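Local coordinates for protein fumarylacetoacetate hydrolase (Burkholderia xenovorans, PDB 5TI1) that probably hydrolyses fumarylacetoacetate to fumarate and acetoacetate, the last step of phenylalanine and tyrosine breakdown, with a metal ion in its active site, at residues B[140-148]-B[284-292]; B[226-237]-B[367-378]. All coordinates share one frame; numbering follows the deposited sequence.

Contact 1. Residues B[140-148]-B[284-292]; sequences AQLHLPVQI and TTISPWIVT. With NA (sodium ion), chain L.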
ATOM      1  N   ALA B 140      24.717  -4.933  17.575  1.00 37.00           N
ATOM      2  CA  ALA B 140      23.960  -5.168  16.357  1.00 42.22           C
ATOM      3  C   ALA B 140      23.123  -3.958  15.977  1.00 39.28           C
ATOM      4  O   ALA B 140      22.732  -3.152  16.828  1.00 35.53           O
ATOM      5  CB  ALA B 140      23.048  -6.385  16.510  1.00 35.49           C
ATOM      6  N   GLN B 141      22.883  -3.841  14.672  1.00 34.17           N
ATOM      7  CA  GLN B 141      21.883  -2.963  14.082  1.00 31.98           C
ATOM      8  C   GLN B 141      20.721  -3.833  13.632  1.00 37.59           C
ATOM      9  O   GLN B 141      20.921  -4.754  12.837  1.00 38.58           O
ATOM     10  CB  GLN B 141      22.459  -2.215  12.883  1.00 30.80           C
ATOM     11  CG  GLN B 141      23.715  -1.446  13.195  1.00 36.22           C
ATOM     12  CD  GLN B 141      23.427  -0.325  14.144  1.00 38.52           C
ATOM     13  OE1 GLN B 141      22.415   0.367  14.001  1.00 27.73           O
ATOM     14  NE2 GLN B 141      24.287  -0.152  15.144  1.00 36.71           N
ATOM     15  N   LEU B 142      19.520  -3.558  14.138  1.00 27.67           N
ATOM     16  CA  LEU B 142      18.323  -4.290  13.725  1.00 29.50           C
ATOM     17  C   LEU B 142      17.529  -3.449  12.736  1.00 28.74           C
ATOM     18  O   LEU B 142      17.247  -2.273  12.995  1.00 30.84           O
ATOM     19  CB  LEU B 142      17.449  -4.652  14.924  1.00 32.65           C
ATOM     20  CG  LEU B 142      18.219  -5.376  16.020  1.00 36.71           C
ATOM     21  CD1 LEU B 142      17.275  -5.729  17.161  1.00 29.17           C
ATOM     22  CD2 LEU B 142      18.908  -6.605  15.442  1.00 29.51           C
ATOM     23  N   HIS B 143      17.184  -4.046  11.602  1.00 30.10           N
ATOM     24  CA  HIS B 143      16.505  -3.332  10.534  1.00 28.05           C
ATOM     25  C   HIS B 143      15.090  -3.869  10.381  1.00 24.72           C
ATOM     26  O   HIS B 143      14.740  -4.915  10.927  1.00 25.29           O
ATOM     27  CB  HIS B 143      17.281  -3.460   9.219  1.00 28.37           C
ATOM     28  CG  HIS B 143      18.760  -3.318   9.384  1.00 33.59           C
ATOM     29  ND1 HIS B 143      19.380  -2.092   9.504  1.00 32.08           N
ATOM     30  CD2 HIS B 143      19.741  -4.249   9.471  1.00 30.12           C
ATOM     31  CE1 HIS B 143      20.679  -2.274   9.650  1.00 31.10           C
ATOM     32  NE2 HIS B 143      20.924  -3.571   9.637  1.00 33.94           N
ATOM     33  N   LEU B 144      14.274  -3.117   9.647  1.00 24.03           N
ATOM     34  CA  LEU B 144      12.927  -3.542   9.297  1.00 23.68           C
ATOM     35  C   LEU B 144      12.976  -4.998   8.846  1.00 24.08           C
ATOM     36  O   LEU B 144      13.779  -5.350   7.978  1.00 33.46           O
ATOM     37  CB  LEU B 144      12.352  -2.642   8.203  1.00 28.30           C
ATOM     38  CG  LEU B 144      10.832  -2.675   8.085  1.00 32.50           C
ATOM     39  CD1 LEU B 144      10.212  -2.036   9.331  1.00 26.46           C
ATOM     40  CD2 LEU B 144      10.348  -2.000   6.791  1.00 29.59           C
ATOM     41  N   PRO B 145      12.200  -5.893   9.460  1.00 24.36           N
ATOM     42  CA  PRO B 145      12.426  -7.319   9.212  1.00 24.98           C
ATOM     43  C   PRO B 145      11.912  -7.803   7.867  1.00 26.78           C
ATOM     44  O   PRO B 145      12.380  -8.847   7.387  1.00 28.84           O
ATOM     45  CB  PRO B 145      11.679  -7.998  10.366  1.00 26.06           C
ATOM     46  CG  PRO B 145      10.621  -7.054  10.728  1.00 24.90           C
ATOM     47  CD  PRO B 145      11.274  -5.687  10.588  1.00 24.40           C
ATOM     48  N   VAL B 146      10.979  -7.092   7.240  1.00 24.02           N
ATOM     49  CA  VAL B 146      10.418  -7.519   5.962  1.00 23.83           C
ATOM     50  C   VAL B 146      10.286  -6.315   5.050  1.00 23.23           C
ATOM     51  O   VAL B 146      10.160  -5.178   5.511  1.00 29.25           O
ATOM     52  CB  VAL B 146       9.041  -8.213   6.124  1.00 25.80           C
ATOM     53  CG1 VAL B 146       9.200  -9.594   6.714  1.00 24.65           C
ATOM     54  CG2 VAL B 146       8.108  -7.357   6.987  1.00 26.11           C
ATOM     55  N   GLN B 147      10.348  -6.576   3.738  1.00 28.88           N
ATOM     56  CA  GLN B 147       9.939  -5.610   2.721  0.60 27.77           C
ATOM     57  C   GLN B 147       8.434  -5.752   2.549  1.00 26.55           C
ATOM     58  O   GLN B 147       7.957  -6.769   2.036  1.00 31.61           O
ATOM     59  CB  GLN B 147      10.663  -5.847   1.395  0.60 25.49           C
ATOM     60  CG  GLN B 147      10.382  -4.791   0.319  0.60 25.23           C
ATOM     61  CD  GLN B 147       9.081  -5.013  -0.463  0.60 33.83           C
ATOM     62  OE1 GLN B 147       8.694  -6.148  -0.755  0.60 31.38           O
ATOM     63  NE2 GLN B 147       8.410  -3.918  -0.812  0.60 34.53           N
ATOM     64  N   ILE B 148       7.688  -4.743   2.989  1.00 22.22           N
ATOM     65  CA  ILE B 148       6.241  -4.849   3.163  1.00 27.26           C
ATOM     66  C   ILE B 148       5.571  -4.502   1.839  1.00 24.91           C
ATOM     67  O   ILE B 148       5.571  -3.320   1.445  1.00 22.44           O
ATOM     68  CB  ILE B 148       5.760  -3.939   4.299  1.00 23.51           C
ATOM     69  CG1 ILE B 148       6.493  -4.311   5.593  1.00 22.23           C
ATOM     70  CG2 ILE B 148       4.255  -4.022   4.482  1.00 22.06           C
ATOM     71  CD1 ILE B 148       6.391  -3.248   6.678  1.00 22.20           C
ATOM     72  N   THR B 284       4.655   4.878  10.856  1.00 23.49           N
ATOM     73  CA  THR B 284       4.161   3.730  11.593  1.00 21.79           C
ATOM     74  C   THR B 284       5.388   2.936  12.004  1.00 26.67           C
ATOM     75  O   THR B 284       6.254   2.675  11.167  1.00 22.80           O
ATOM     76  CB  THR B 284       3.203   2.881  10.742  1.00 23.33           C
ATOM     77  OG1 THR B 284       2.064   3.667  10.361  1.00 26.44           O
ATOM     78  CG2 THR B 284       2.735   1.668  11.528  1.00 24.94           C
ATOM     79  N   THR B 285       5.497   2.592  13.288  1.00 26.26           N
ATOM     80  CA  THR B 285       6.683   1.916  13.801  1.00 26.83           C
ATOM     81  C   THR B 285       6.355   0.462  14.132  1.00 23.62           C
ATOM     82  O   THR B 285       5.305   0.171  14.709  1.00 28.22           O
ATOM     83  CB  THR B 285       7.238   2.642  15.042  1.00 29.68           C
ATOM     84  OG1 THR B 285       7.524   4.004  14.713  1.00 27.11           O
ATOM     85  CG2 THR B 285       8.521   1.991  15.534  1.00 25.53           C
ATOM     86  N   ILE B 286       7.244  -0.458  13.758  1.00 25.11           N
ATOM     87  CA  ILE B 286       7.122  -1.833  14.227  1.00 25.58           C
ATOM     88  C   ILE B 286       8.401  -2.260  14.940  1.00 31.77           C
ATOM     89  O   ILE B 286       9.496  -1.740  14.691  1.00 27.73           O
ATOM     90  CB  ILE B 286       6.770  -2.837  13.101  1.00 23.97           C
ATOM     91  CG1 ILE B 286       7.853  -2.881  12.015  1.00 25.84           C
ATOM     92  CG2 ILE B 286       5.403  -2.507  12.504  1.00 23.57           C
ATOM     93  CD1 ILE B 286       7.618  -4.002  10.977  1.00 28.40           C
ATOM     94  N   SER B 287       8.240  -3.215  15.855  1.00 26.41           N
ATOM     95  CA  SER B 287       9.372  -3.852  16.491  1.00 26.77           C
ATOM     96  C   SER B 287      10.140  -4.689  15.468  1.00 34.21           C
ATOM     97  O   SER B 287       9.591  -5.083  14.430  1.00 27.94           O
ATOM     98  CB  SER B 287       8.896  -4.726  17.653  1.00 28.12           C
ATOM     99  OG  SER B 287       7.960  -5.689  17.207  1.00 32.04           O
ATOM    100  N   PRO B 288      11.420  -4.974  15.731  1.00 35.73           N
ATOM    101  CA  PRO B 288      12.244  -5.628  14.702  1.00 32.71           C
ATOM    102  C   PRO B 288      12.175  -7.151  14.672  1.00 31.04           C
ATOM    103  O   PRO B 288      12.548  -7.738  13.651  1.00 28.37           O
ATOM    104  CB  PRO B 288      13.663  -5.149  15.046  1.00 26.82           C
ATOM    105  CG  PRO B 288      13.621  -4.909  16.524  1.00 31.35           C
ATOM    106  CD  PRO B 288      12.234  -4.430  16.838  1.00 30.29           C
ATOM    107  N   TRP B 289      11.717  -7.806  15.745  1.00 28.59           N
ATOM    108  CA  TRP B 289      11.729  -9.265  15.844  1.00 33.35           C
ATOM    109  C   TRP B 289      10.351  -9.850  15.523  1.00 35.26           C
ATOM    110  O   TRP B 289       9.365  -9.561  16.213  1.00 29.85           O
ATOM    111  CB  TRP B 289      12.168  -9.717  17.241  1.00 34.72           C
ATOM    112  CG  TRP B 289      13.601  -9.397  17.566  1.00 38.32           C
ATOM    113  CD1 TRP B 289      14.047  -8.493  18.487  1.00 33.44           C
ATOM    114  CD2 TRP B 289      14.770  -9.965  16.958  1.00 34.48           C
ATOM    115  NE1 TRP B 289      15.420  -8.466  18.495  1.00 36.17           N
ATOM    116  CE2 TRP B 289      15.892  -9.355  17.566  1.00 33.66           C
ATOM    117  CE3 TRP B 289      14.979 -10.925  15.961  1.00 33.73           C
ATOM    118  CZ2 TRP B 289      17.204  -9.683  17.217  1.00 32.43           C
ATOM    119  CZ3 TRP B 289      16.281 -11.244  15.607  1.00 32.08           C
ATOM    120  CH2 TRP B 289      17.377 -10.625  16.236  1.00 37.59           C
ATOM    121  N   ILE B 290      10.279 -10.705  14.513  1.00 29.37           N
ATOM    122  CA  ILE B 290       9.008 -11.337  14.184  1.00 29.74           C
ATOM    123  C   ILE B 290       8.911 -12.613  14.999  1.00 31.01           C
ATOM    124  O   ILE B 290       9.669 -13.559  14.775  1.00 34.89           O
ATOM    125  CB  ILE B 290       8.857 -11.619  12.688  1.00 28.45           C
ATOM    126  CG1 ILE B 290       8.922 -10.313  11.892  1.00 27.00           C
ATOM    127  CG2 ILE B 290       7.520 -12.275  12.446  1.00 28.62           C
ATOM    128  CD1 ILE B 290       8.686 -10.504  10.402  1.00 29.53           C
ATOM    129  N   VAL B 291       8.002 -12.622  15.967  1.00 31.76           N
ATOM    130  CA  VAL B 291       7.756 -13.806  16.787  1.00 33.40           C
ATOM    131  C   VAL B 291       6.840 -14.722  15.988  1.00 36.64           C
ATOM    132  O   VAL B 291       5.754 -14.302  15.577  1.00 36.44           O
ATOM    133  CB  VAL B 291       7.128 -13.424  18.136  1.00 34.31           C
ATOM    134  CG1 VAL B 291       6.688 -14.680  18.904  1.00 36.09           C
ATOM    135  CG2 VAL B 291       8.106 -12.582  18.987  1.00 34.46           C
ATOM    136  N   THR B 292       7.288 -15.954  15.730  1.00 34.22           N
ATOM    137  CA  THR B 292       6.542 -16.841  14.838  1.00 39.92           C
ATOM    138  C   THR B 292       5.219 -17.273  15.457  1.00 37.90           C
ATOM    139  O   THR B 292       5.082 -17.413  16.676  1.00 37.08           O
ATOM    140  CB  THR B 292       7.342 -18.100  14.476  1.00 39.54           C
ATOM    141  OG1 THR B 292       7.677 -18.831  15.667  1.00 38.87           O
ATOM    142  CG2 THR B 292       8.602 -17.752  13.705  1.00 37.58           C
TER
HETATM  143 NA    NA L 502       0.749   5.924  11.568  0.78 22.53          NA
HETATM  144  O   HOH W   1      14.798  -7.120  12.279  1.00 25.95           O
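Pro145 packs against Pro288, Ile286 and Ile290 where the chain leaving strand 140-143 passes over the middle of 284-292, and the direct contact is almost wholly apolar. The carbonyl oxygen of Pro288 points at the Pro145 ring, CB 3.4 Å from Pro288 O, while the ring's CG meets Ile290 CG1 at 3.9 Å and its CD reaches Ile286 CD1. Beside it Leu144 starts out away from 284-292, but its CG, set anti to the backbone N (chi1 -160°), brings CD1 back to 3.6 Å from Ile286 CD1, the two side chains crossing at about a right angle. Val146 CG1 crosses the end of the Ile290 branch that meets Pro145, at CD1, also at about a right angle. Leu142 works on a second patch: CD1 sits 3.8 Å from Pro288 CG and approaches the indole of Trp289 obliquely, 3.6 Å from NE1, with CD2 near CZ2.

The polar link between the backbones is a water within hydrogen-bonding distance of both His143 O (2.6 Å) and Pro288 O (2.7 Å). Ser287 O is buried here without a partner, whereas the Ser287 hydroxyl bonds Leu257 of strand 252-263. At the far end Thr284 OG1 binds sodium at 2.9 Å, with Asp260, Trp261, Lys280 and Ala283. The arrangement joins the antiparallel sheet of the N-terminal family region to the central mixed sheet of the FAH-type hydrolase region.

Contact 2. Residues B[226-237]-B[367-378]; sequences ELETGFVIGAGN and TRVGDLMGSGTI. With MG (magnesium ion), chain K.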
ATOM      1  N   GLU B 226      -1.009   4.583  18.676  1.00 31.08           N
ATOM      2  CA  GLU B 226      -2.037   3.549  18.661  1.00 29.05           C
ATOM      3  C   GLU B 226      -1.323   2.240  18.936  1.00 33.07           C
ATOM      4  O   GLU B 226      -0.558   1.759  18.089  1.00 28.18           O
ATOM      5  CB  GLU B 226      -2.810   3.505  17.340  1.00 28.46           C
ATOM      6  CG  GLU B 226      -3.608   4.779  17.089  1.00 39.81           C
ATOM      7  CD  GLU B 226      -4.829   4.563  16.219  1.00 40.22           C
ATOM      8  OE1 GLU B 226      -5.830   5.287  16.403  1.00 39.00           O
ATOM      9  OE2 GLU B 226      -4.787   3.674  15.357  1.00 39.58           O
ATOM     10  N   LEU B 227      -1.530   1.707  20.143  1.00 30.40           N
ATOM     11  CA  LEU B 227      -0.947   0.432  20.537  1.00 40.23           C
ATOM     12  C   LEU B 227      -1.625  -0.684  19.762  1.00 38.24           C
ATOM     13  O   LEU B 227      -2.845  -0.860  19.864  1.00 36.37           O
ATOM     14  CB  LEU B 227      -1.112   0.209  22.040  1.00 32.35           C
ATOM     15  CG  LEU B 227      -0.938  -1.246  22.493  1.00 41.55           C
ATOM     16  CD1 LEU B 227       0.503  -1.680  22.370  1.00 41.05           C
ATOM     17  CD2 LEU B 227      -1.399  -1.401  23.931  1.00 39.52           C
ATOM     18  N   GLU B 228      -0.838  -1.430  18.987  1.00 29.90           N
ATOM     19  CA  GLU B 228      -1.362  -2.499  18.148  1.00 29.72           C
ATOM     20  C   GLU B 228      -0.344  -3.624  18.044  1.00 29.65           C
ATOM     21  O   GLU B 228       0.823  -3.477  18.408  1.00 30.35           O
ATOM     22  CB  GLU B 228      -1.681  -1.997  16.734  1.00 28.47           C
ATOM     23  CG  GLU B 228      -2.563  -0.767  16.675  1.00 37.25           C
ATOM     24  CD  GLU B 228      -3.021  -0.461  15.274  1.00 31.61           C
ATOM     25  OE1 GLU B 228      -3.409   0.694  15.007  1.00 27.23           O
ATOM     26  OE2 GLU B 228      -2.985  -1.386  14.443  1.00 29.37           O
ATOM     27  N   THR B 229      -0.794  -4.752  17.510  1.00 29.79           N
ATOM     28  CA  THR B 229       0.106  -5.747  16.955  1.00 32.24           C
ATOM     29  C   THR B 229      -0.052  -5.779  15.438  1.00 35.32           C
ATOM     30  O   THR B 229      -1.092  -5.406  14.883  1.00 31.15           O
ATOM     31  CB  THR B 229      -0.176  -7.141  17.508  1.00 30.68           C
ATOM     32  OG1 THR B 229      -1.442  -7.563  17.018  1.00 30.87           O
ATOM     33  CG2 THR B 229      -0.202  -7.134  19.054  1.00 32.13           C
ATOM     34  N   GLY B 230       0.991  -6.238  14.761  1.00 27.76           N
ATOM     35  CA  GLY B 230       0.863  -6.499  13.340  1.00 26.58           C
ATOM     36  C   GLY B 230       1.245  -7.928  13.045  1.00 36.24           C
ATOM     37  O   GLY B 230       2.260  -8.412  13.556  1.00 38.71           O
ATOM     38  N   PHE B 231       0.448  -8.638  12.256  1.00 29.51           N
ATOM     39  CA  PHE B 231       0.888  -9.948  11.816  1.00 28.36           C
ATOM     40  C   PHE B 231       1.356  -9.883  10.369  1.00 25.92           C
ATOM     41  O   PHE B 231       0.947  -9.012   9.599  1.00 27.18           O
ATOM     42  CB  PHE B 231      -0.189 -11.023  12.014  1.00 28.11           C
ATOM     43  CG  PHE B 231      -1.479 -10.818  11.245  1.00 31.08           C
ATOM     44  CD1 PHE B 231      -1.683 -11.435  10.015  1.00 31.27           C
ATOM     45  CD2 PHE B 231      -2.530 -10.104  11.800  1.00 28.76           C
ATOM     46  CE1 PHE B 231      -2.898 -11.313   9.339  1.00 27.44           C
ATOM     47  CE2 PHE B 231      -3.750  -9.983  11.125  1.00 32.19           C
ATOM     48  CZ  PHE B 231      -3.930 -10.592   9.895  1.00 27.33           C
ATOM     49  N   VAL B 232       2.257 -10.793  10.023  1.00 29.03           N
ATOM     50  CA  VAL B 232       2.980 -10.758   8.760  1.00 25.07           C
ATOM     51  C   VAL B 232       2.569 -11.981   7.944  1.00 25.54           C
ATOM     52  O   VAL B 232       2.575 -13.106   8.456  1.00 35.43           O
ATOM     53  CB  VAL B 232       4.498 -10.707   9.009  1.00 33.97           C
ATOM     54  CG1 VAL B 232       5.272 -10.940   7.735  1.00 26.61           C
ATOM     55  CG2 VAL B 232       4.893  -9.346   9.645  1.00 24.76           C
ATOM     56  N   ILE B 233       2.194 -11.752   6.680  1.00 24.35           N
ATOM     57  CA  ILE B 233       1.719 -12.820   5.806  1.00 27.56           C
ATOM     58  C   ILE B 233       2.881 -13.726   5.434  1.00 24.72           C
ATOM     59  O   ILE B 233       3.929 -13.257   4.974  1.00 30.20           O
ATOM     60  CB  ILE B 233       1.049 -12.241   4.544  1.00 23.45           C
ATOM     61  CG1 ILE B 233      -0.258 -11.538   4.905  1.00 23.47           C
ATOM     62  CG2 ILE B 233       0.737 -13.361   3.535  1.00 23.53           C
ATOM     63  CD1 ILE B 233      -1.275 -12.466   5.594  1.00 24.57           C
ATOM     64  N   GLY B 234       2.692 -15.035   5.610  1.00 25.69           N
ATOM     65  CA  GLY B 234       3.703 -16.004   5.239  1.00 26.12           C
ATOM     66  C   GLY B 234       3.387 -16.737   3.949  1.00 31.58           C
ATOM     67  O   GLY B 234       4.283 -17.266   3.283  1.00 31.07           O
ATOM     68  N   ALA B 235       2.108 -16.788   3.597  1.00 27.44           N
ATOM     69  CA  ALA B 235       1.665 -17.375   2.339  1.00 25.36           C
ATOM     70  C   ALA B 235       0.547 -16.501   1.795  1.00 24.50           C
ATOM     71  O   ALA B 235      -0.395 -16.166   2.522  1.00 25.38           O
ATOM     72  CB  ALA B 235       1.189 -18.829   2.532  1.00 26.54           C
ATOM     73  N   GLY B 236       0.655 -16.123   0.526  1.00 24.38           N
ATOM     74  CA  GLY B 236      -0.290 -15.201  -0.057  1.00 22.79           C
ATOM     75  C   GLY B 236      -1.522 -15.928  -0.558  1.00 24.39           C
ATOM     76  O   GLY B 236      -1.743 -17.110  -0.288  1.00 24.01           O
ATOM     77  N   ASN B 237      -2.354 -15.184  -1.284  1.00 22.45           N
ATOM     78  CA  ASN B 237      -3.479 -15.776  -1.990  1.00 25.03           C
ATOM     79  C   ASN B 237      -3.629 -15.070  -3.333  1.00 24.65           C
ATOM     80  O   ASN B 237      -3.267 -13.896  -3.475  1.00 22.23           O
ATOM     81  CB  ASN B 237      -4.776 -15.700  -1.165  1.00 23.77           C
ATOM     82  CG  ASN B 237      -5.289 -14.275  -1.002  1.00 25.62           C
ATOM     83  OD1 ASN B 237      -4.668 -13.449  -0.341  1.00 25.88           O
ATOM     84  ND2 ASN B 237      -6.438 -13.985  -1.603  1.00 26.33           N
ATOM     85  N   THR B 367      -3.184 -11.214  -1.294  1.00 20.72           N
ATOM     86  CA  THR B 367      -2.159 -10.856  -0.321  1.00 20.78           C
ATOM     87  C   THR B 367      -0.842 -11.482  -0.750  1.00 23.16           C
ATOM     88  O   THR B 367      -0.805 -12.405  -1.568  1.00 25.60           O
ATOM     89  CB  THR B 367      -2.497 -11.309   1.106  1.00 21.73           C
ATOM     90  OG1 THR B 367      -2.471 -12.739   1.166  1.00 23.05           O
ATOM     91  CG2 THR B 367      -3.881 -10.814   1.535  1.00 22.18           C
ATOM     92  N   ARG B 368       0.239 -10.962  -0.176  1.00 20.51           N
ATOM     93  CA  ARG B 368       1.596 -11.309  -0.561  1.00 24.43           C
ATOM     94  C   ARG B 368       2.442 -11.505   0.688  1.00 22.38           C
ATOM     95  O   ARG B 368       2.201 -10.880   1.726  1.00 21.65           O
ATOM     96  CB  ARG B 368       2.215 -10.209  -1.443  1.00 19.51           C
ATOM     97  CG  ARG B 368       1.521 -10.061  -2.791  1.00 19.01           C
ATOM     98  CD  ARG B 368       2.163  -8.997  -3.665  1.00 23.82           C
ATOM     99  NE  ARG B 368       1.799  -7.665  -3.195  1.00 25.40           N
ATOM    100  CZ  ARG B 368       2.159  -6.525  -3.785  1.00 27.91           C
ATOM    101  NH1 ARG B 368       2.913  -6.542  -4.879  1.00 27.54           N
ATOM    102  NH2 ARG B 368       1.774  -5.361  -3.267  1.00 26.79           N
ATOM    103  N   VAL B 369       3.456 -12.362   0.556  1.00 21.34           N
ATOM    104  CA  VAL B 369       4.426 -12.591   1.621  1.00 21.98           C
ATOM    105  C   VAL B 369       5.011 -11.261   2.066  1.00 23.70           C
ATOM    106  O   VAL B 369       5.419 -10.443   1.235  1.00 26.66           O
ATOM    107  CB  VAL B 369       5.523 -13.550   1.121  1.00 25.51           C
ATOM    108  CG1 VAL B 369       6.700 -13.577   2.076  1.00 31.90           C
ATOM    109  CG2 VAL B 369       4.952 -14.967   0.914  1.00 25.95           C
ATOM    110  N   GLY B 370       5.053 -11.034   3.385  1.00 22.95           N
ATOM    111  CA  GLY B 370       5.571  -9.792   3.931  1.00 24.18           C
ATOM    112  C   GLY B 370       4.537  -8.715   4.182  1.00 21.26           C
ATOM    113  O   GLY B 370       4.871  -7.694   4.801  1.00 21.11           O
ATOM    114  N   ASP B 371       3.303  -8.884   3.688  1.00 23.37           N
ATOM    115  CA  ASP B 371       2.224  -7.963   4.027  1.00 21.00           C
ATOM    116  C   ASP B 371       2.084  -7.846   5.550  1.00 23.53           C
ATOM    117  O   ASP B 371       2.305  -8.805   6.296  1.00 22.59           O
ATOM    118  CB  ASP B 371       0.894  -8.436   3.437  1.00 21.06           C
ATOM    119  CG  ASP B 371       0.723  -8.090   1.959  1.00 28.39           C
ATOM    120  OD1 ASP B 371       1.507  -7.300   1.385  1.00 20.41           O
ATOM    121  OD2 ASP B 371      -0.230  -8.624   1.355  1.00 25.41           O
ATOM    122  N   LEU B 372       1.695  -6.658   6.000  1.00 22.52           N
ATOM    123  CA  LEU B 372       1.583  -6.327   7.414  1.00 23.46           C
ATOM    124  C   LEU B 372       0.137  -5.967   7.715  1.00 25.10           C
ATOM    125  O   LEU B 372      -0.460  -5.130   7.027  1.00 28.36           O
ATOM    126  CB  LEU B 372       2.501  -5.153   7.765  1.00 25.21           C
ATOM    127  CG  LEU B 372       2.504  -4.643   9.207  1.00 22.62           C
ATOM    128  CD1 LEU B 372       3.085  -5.691  10.141  1.00 23.52           C
ATOM    129  CD2 LEU B 372       3.296  -3.335   9.280  1.00 22.09           C
ATOM    130  N   MET B 373      -0.423  -6.585   8.743  1.00 23.67           N
ATOM    131  CA  MET B 373      -1.831  -6.399   9.073  1.00 31.26           C
ATOM    132  C   MET B 373      -1.934  -5.940  10.522  1.00 31.96           C
ATOM    133  O   MET B 373      -1.674  -6.716  11.451  1.00 34.25           O
ATOM    134  CB  MET B 373      -2.611  -7.691   8.796  1.00 27.35           C
ATOM    135  CG  MET B 373      -2.329  -8.188   7.379  1.00 31.63           C
ATOM    136  SD  MET B 373      -3.750  -8.824   6.506  1.00 38.41           S
ATOM    137  CE  MET B 373      -3.052  -9.108   4.880  1.00 39.90           C
ATOM    138  N   GLY B 374      -2.287  -4.669  10.706  1.00 29.32           N
ATOM    139  CA  GLY B 374      -2.372  -4.110  12.042  1.00 26.82           C
ATOM    140  C   GLY B 374      -3.707  -4.440  12.688  1.00 26.85           C
ATOM    141  O   GLY B 374      -4.758  -4.400  12.051  1.00 30.46           O
ATOM    142  N   SER B 375      -3.657  -4.758  13.982  1.00 28.96           N
ATOM    143  CA  SER B 375      -4.852  -5.227  14.674  1.00 31.93           C
ATOM    144  C   SER B 375      -5.896  -4.130  14.828  1.00 32.03           C
ATOM    145  O   SER B 375      -7.082  -4.437  14.984  1.00 30.41           O
ATOM    146  CB  SER B 375      -4.473  -5.770  16.056  1.00 30.45           C
ATOM    147  OG  SER B 375      -3.861  -4.752  16.837  1.00 30.47           O
ATOM    148  N   GLY B 376      -5.486  -2.871  14.764  1.00 28.89           N
ATOM    149  CA  GLY B 376      -6.244  -1.796  15.366  1.00 31.28           C
ATOM    150  C   GLY B 376      -5.841  -1.598  16.818  1.00 30.50           C
ATOM    151  O   GLY B 376      -5.301  -2.492  17.466  1.00 31.67           O
ATOM    152  N   THR B 377      -6.087  -0.384  17.319  1.00 30.80           N
ATOM    153  CA  THR B 377      -5.736  -0.022  18.696  1.00 31.74           C
ATOM    154  C   THR B 377      -6.288  -1.028  19.694  1.00 33.24           C
ATOM    155  O   THR B 377      -7.492  -1.271  19.738  1.00 42.59           O
ATOM    156  CB  THR B 377      -6.269   1.367  19.049  1.00 36.40           C
ATOM    157  OG1 THR B 377      -5.769   2.330  18.122  1.00 36.18           O
ATOM    158  CG2 THR B 377      -5.826   1.753  20.462  1.00 34.19           C
ATOM    159  N   ILE B 378      -5.408  -1.591  20.511  1.00 33.65           N
ATOM    160  CA  ILE B 378      -5.777  -2.618  21.478  1.00 35.16           C
ATOM    161  C   ILE B 378      -6.106  -1.939  22.805  1.00 41.81           C
ATOM    162  O   ILE B 378      -5.227  -1.380  23.469  1.00 46.40           O
ATOM    163  CB  ILE B 378      -4.655  -3.646  21.644  1.00 42.26           C
ATOM    164  CG1 ILE B 378      -4.301  -4.249  20.282  1.00 33.73           C
ATOM    165  CG2 ILE B 378      -5.069  -4.722  22.646  1.00 38.47           C
ATOM    166  CD1 ILE B 378      -2.971  -4.957  20.245  1.00 37.08           C
TER
HETATM  167 MG    MG K 501      -4.509   2.193  13.792  1.00 28.96          MG
HETATM  168  O   HOH W   2      -2.445  -8.170  14.445  1.00 29.07           O
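Asn237 OD1 takes the hydroxyl of Thr367, OG1 to OD1 2.8 Å and in the carbonyl plane, together with a weak, bent bond from Thr367 N. This grip lies beyond one end of an antiparallel strand pair, 227-233 against 372-374, in the central mixed sheet of the FAH fold; Asn237 and Thr367 form a single isolated bridge there. Phe231 and Met373 form the hydrogen-bonded pair, Phe231 N to Met373 O and Met373 N to Phe231 O; Gly230 faces Gly374, and Val232 faces Leu372, in the non-hydrogen-bonded pairs. Beyond them Ile233 N bonds Asp371 O, and Gly370 N bonds Ile233 O at a nearly straight 170°. Gly370 belongs to a type II turn from Arg368 to Asp371, closed by Asp371 N to Arg368 O and by Arg368 N to Asp371 OD2; that carboxylate makes a salt bridge with Arg189 of the second subunit.

Met373 lies over one face of the Phe231 ring, its CB 3.5 Å from the centroid and 18° off the normal. Its sulfur comes in obliquely as a Met-aromatic contact, and the chain, bent at chi2 (-139°), carries CE on to Ile233 CG1.

At the other end Ile378 N donates to Leu227 O, and Ser375 OG receives Thr229 N while giving its proton to Gly376 O. Magnesium is bound by Glu226 OE2 and Glu228 OE1, completed by Asp153 and Asp260. Arg264 pairs with Glu226 OE1, and Thr377, a predicted substrate-binding residue, lies beside the Glu226 carboxylate. The second oxygen of Glu228 is fixed from outside the metal shell: Gly376 N reaches Glu228 OE2 at 2.9 Å from above the carboxylate plane.

In the fold
Both contacts are buried near the centre of the chain, their centres about 12 Å apart, and both reach the central mixed sheet, where strand 252-263 runs between 223-233 and 284-292. Contact 2 pairs two neighbouring strands of that sheet, so backbone hydrogen bonds dominate; contact 1 sets a segment leaving another sheet against it, relying on aliphatic packing and one bridging water. They touch directly: Ile148 packs on Gly370 and Leu372, and Ile286 on Leu372. Each carries a cation ligand at one end, Thr284 for sodium and Glu226 with Glu228 for magnesium, and Asp260 binds both ions. Of the two, contact 2 alone meets the second subunit.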